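Local coordinates for protein interleukin 22 (PDB 4O6K) that is a helical cytokine of the IL-10 family, probably signalling through a cell-surface receptor in immune defence, at residues A[72-76]-A[123-127]. Numbering follows the deposited sequence.
Sequences KYPMI and RNKAI
With CG opposite its own carbonyl carbon (chi1 -56°), Tyr73 sends its ring across to helix 119-128, where Asn124, turned by a similar first torsion (-77°), offers its amide oxygen. Tyr73 OH donates a hydrogen bond to Asn124 OD1, 2.6 Å long. OD1 lies at the ring's edge, near its plane, whereas the hydroxyl stands well above the carbonyl plane of Asn124, and ring and amide are turned 63° apart. Tyrosine suits this place because it spans the gap and still ends in a donor; asparagine answers with a short arm bearing an acceptor.

One turn further along the helix, the beta-branched Ile127 can present CG2 to a face of the same ring and CD1 to its CE2 side at once. The CG2 methyl makes a CH-pi contact 4.3 Å from the centroid, while Ile127 CD1 touches Tyr73 CE2 at 3.7 Å. The aliphatic chain of Lys72 lies against the opposite face of the Tyr73 ring, its CG 3.8 Å above the plane toward the rim, and its ammonium forms a salt bridge with Glu26. The extended Ile76 chain carries its CD1 to Ile127 CD1, 4.3 Å away. Tyr73 and Ile76 bound a type I turn linking helix 69-72 to helix 76-93. From helix 10-24, Met19 touches both isoleucines, and Thr22 and Ala23 touch Tyr73.

The contact thus joins an interhelical turn to helix 119-128 within this all-helical cytokine fold: Ile127 methyls and Lys72 methylenes pack against the ring, while a single short bond takes up the phenol's proton and tethers the ring's outer end to the helix.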
ATOM      1  N   LYS A  72      -2.284  11.332  15.281  1.00 34.73           N
ATOM      2  CA  LYS A  72      -0.905  10.933  15.017  1.00 32.17           C
ATOM      3  C   LYS A  72      -0.482  11.134  13.565  1.00 29.97           C
ATOM      4  O   LYS A  72       0.673  11.459  13.284  1.00 27.59           O
ATOM      5  CB  LYS A  72      -0.688   9.470  15.398  1.00 31.72           C
ATOM      6  CG  LYS A  72       0.761   9.057  15.278  1.00 35.02           C
ATOM      7  CD  LYS A  72       1.013   7.642  15.731  1.00 35.37           C
ATOM      8  CE  LYS A  72       2.502   7.396  15.770  1.00 39.40           C
ATOM      9  NZ  LYS A  72       3.172   8.412  16.628  1.00 47.11           N
ATOM     10  N   TYR A  73      -1.421  10.952  12.645  1.00 31.91           N
ATOM     11  CA  TYR A  73      -1.127  11.089  11.227  1.00 28.25           C
ATOM     12  C   TYR A  73      -2.105  12.068  10.602  1.00 27.30           C
ATOM     13  O   TYR A  73      -3.108  11.658  10.026  1.00 26.61           O
ATOM     14  CB  TYR A  73      -1.222   9.738  10.511  1.00 27.96           C
ATOM     15  CG  TYR A  73      -0.349   8.641  11.082  1.00 30.02           C
ATOM     16  CD1 TYR A  73       1.010   8.578  10.798  1.00 25.28           C
ATOM     17  CD2 TYR A  73      -0.896   7.652  11.888  1.00 27.89           C
ATOM     18  CE1 TYR A  73       1.800   7.566  11.316  1.00 23.86           C
ATOM     19  CE2 TYR A  73      -0.117   6.639  12.409  1.00 25.50           C
ATOM     20  CZ  TYR A  73       1.230   6.600  12.121  1.00 27.48           C
ATOM     21  OH  TYR A  73       2.006   5.589  12.640  1.00 28.83           O
ATOM     22  N   PRO A  74      -1.820  13.373  10.720  1.00 28.24           N
ATOM     23  CA  PRO A  74      -2.720  14.401  10.184  1.00 28.76           C
ATOM     24  C   PRO A  74      -2.970  14.249   8.686  1.00 24.46           C
ATOM     25  O   PRO A  74      -3.984  14.732   8.183  1.00 26.12           O
ATOM     26  CB  PRO A  74      -1.969  15.705  10.475  1.00 27.84           C
ATOM     27  CG  PRO A  74      -1.107  15.385  11.647  1.00 29.11           C
ATOM     28  CD  PRO A  74      -0.672  13.965  11.430  1.00 28.08           C
ATOM     29  N   MET A  75      -2.056  13.585   7.987  1.00 23.70           N
ATOM     30  CA  MET A  75      -2.162  13.423   6.542  1.00 21.85           C
ATOM     31  C   MET A  75      -2.886  12.144   6.106  1.00 23.87           C
ATOM     32  O   MET A  75      -3.203  11.990   4.928  1.00 22.61           O
ATOM     33  CB  MET A  75      -0.768  13.449   5.913  1.00 24.67           C
ATOM     34  CG  MET A  75       0.072  12.227   6.237  1.00 23.54           C
ATOM     35  SD  MET A  75       0.562  12.114   7.970  1.00 24.93           S
ATOM     36  CE  MET A  75       1.744  13.456   8.074  1.00 26.61           C
ATOM     37  N   ILE A  76      -3.145  11.234   7.046  1.00 22.19           N
ATOM     38  CA  ILE A  76      -3.640   9.897   6.698  1.00 24.85           C
ATOM     39  C   ILE A  76      -4.984   9.929   5.965  1.00 22.11           C
ATOM     40  O   ILE A  76      -5.258   9.072   5.124  1.00 19.94           O
ATOM     41  CB  ILE A  76      -3.764   8.988   7.954  1.00 26.36           C
ATOM     42  CG1 ILE A  76      -3.916   7.521   7.541  1.00 25.36           C
ATOM     43  CG2 ILE A  76      -4.923   9.416   8.848  1.00 26.54           C
ATOM     44  CD1 ILE A  76      -3.896   6.555   8.705  1.00 24.20           C
ATOM     45  N   ARG A 123      -0.670  -1.835  12.915  1.00 25.68           N
ATOM     46  CA  ARG A 123      -1.148  -0.746  12.072  1.00 22.70           C
ATOM     47  C   ARG A 123      -0.013   0.217  11.741  1.00 24.52           C
ATOM     48  O   ARG A 123       0.190   0.569  10.581  1.00 19.19           O
ATOM     49  CB  ARG A 123      -2.298  -0.001  12.755  1.00 27.36           C
ATOM     50  CG  ARG A 123      -3.636  -0.721  12.669  1.00 32.09           C
ATOM     51  CD  ARG A 123      -4.806   0.223  12.907  1.00 32.34           C
ATOM     52  NE  ARG A 123      -4.841   1.322  11.946  1.00 33.30           N
ATOM     53  CZ  ARG A 123      -5.788   2.255  11.917  1.00 37.75           C
ATOM     54  NH1 ARG A 123      -6.781   2.222  12.795  1.00 35.70           N
ATOM     55  NH2 ARG A 123      -5.745   3.219  11.007  1.00 29.21           N
ATOM     56  N   ASN A 124       0.731   0.626  12.764  1.00 24.99           N
ATOM     57  CA  ASN A 124       1.863   1.530  12.584  1.00 23.42           C
ATOM     58  C   ASN A 124       2.927   0.957  11.655  1.00 25.55           C
ATOM     59  O   ASN A 124       3.515   1.679  10.849  1.00 21.52           O
ATOM     60  CB  ASN A 124       2.494   1.871  13.936  1.00 26.68           C
ATOM     61  CG  ASN A 124       1.685   2.886  14.718  1.00 26.14           C
ATOM     62  OD1 ASN A 124       0.952   3.690  14.142  1.00 24.29           O
ATOM     63  ND2 ASN A 124       1.814   2.854  16.039  1.00 30.80           N
ATOM     64  N   LYS A 125       3.169  -0.345  11.775  1.00 20.08           N
ATOM     65  CA  LYS A 125       4.168  -1.017  10.952  1.00 24.21           C
ATOM     66  C   LYS A 125       3.767  -1.025   9.480  1.00 20.10           C
ATOM     67  O   LYS A 125       4.565  -0.676   8.610  1.00 17.11           O
ATOM     68  CB  LYS A 125       4.392  -2.447  11.445  1.00 22.67           C
ATOM     69  CG  LYS A 125       5.540  -3.162  10.756  1.00 27.31           C
ATOM     70  CD  LYS A 125       5.785  -4.531  11.365  1.00 31.12           C
ATOM     71  CE  LYS A 125       7.049  -5.158  10.805  1.00 29.34           C
ATOM     72  NZ  LYS A 125       8.226  -4.265  10.975  1.00 33.37           N
ATOM     73  N   ALA A 126       2.529  -1.427   9.210  1.00 17.88           N
ATOM     74  CA  ALA A 126       2.007  -1.453   7.848  1.00 20.89           C
ATOM     75  C   ALA A 126       1.926  -0.046   7.259  1.00 20.43           C
ATOM     76  O   ALA A 126       2.205   0.156   6.076  1.00 18.27           O
ATOM     77  CB  ALA A 126       0.642  -2.121   7.816  1.00 17.04           C
ATOM     78  N   ILE A 127       1.534   0.916   8.089  1.00 19.03           N
ATOM     79  CA  ILE A 127       1.481   2.320   7.688  1.00 21.22           C
ATOM     80  C   ILE A 127       2.842   2.803   7.195  1.00 18.83           C
ATOM     81  O   ILE A 127       2.940   3.488   6.173  1.00 17.33           O
ATOM     82  CB  ILE A 127       1.000   3.216   8.854  1.00 22.36           C
ATOM     83  CG1 ILE A 127      -0.525   3.168   8.963  1.00 22.81           C
ATOM     84  CG2 ILE A 127       1.439   4.654   8.655  1.00 23.08           C
ATOM     85  CD1 ILE A 127      -1.064   3.752  10.248  1.00 22.16           C
TER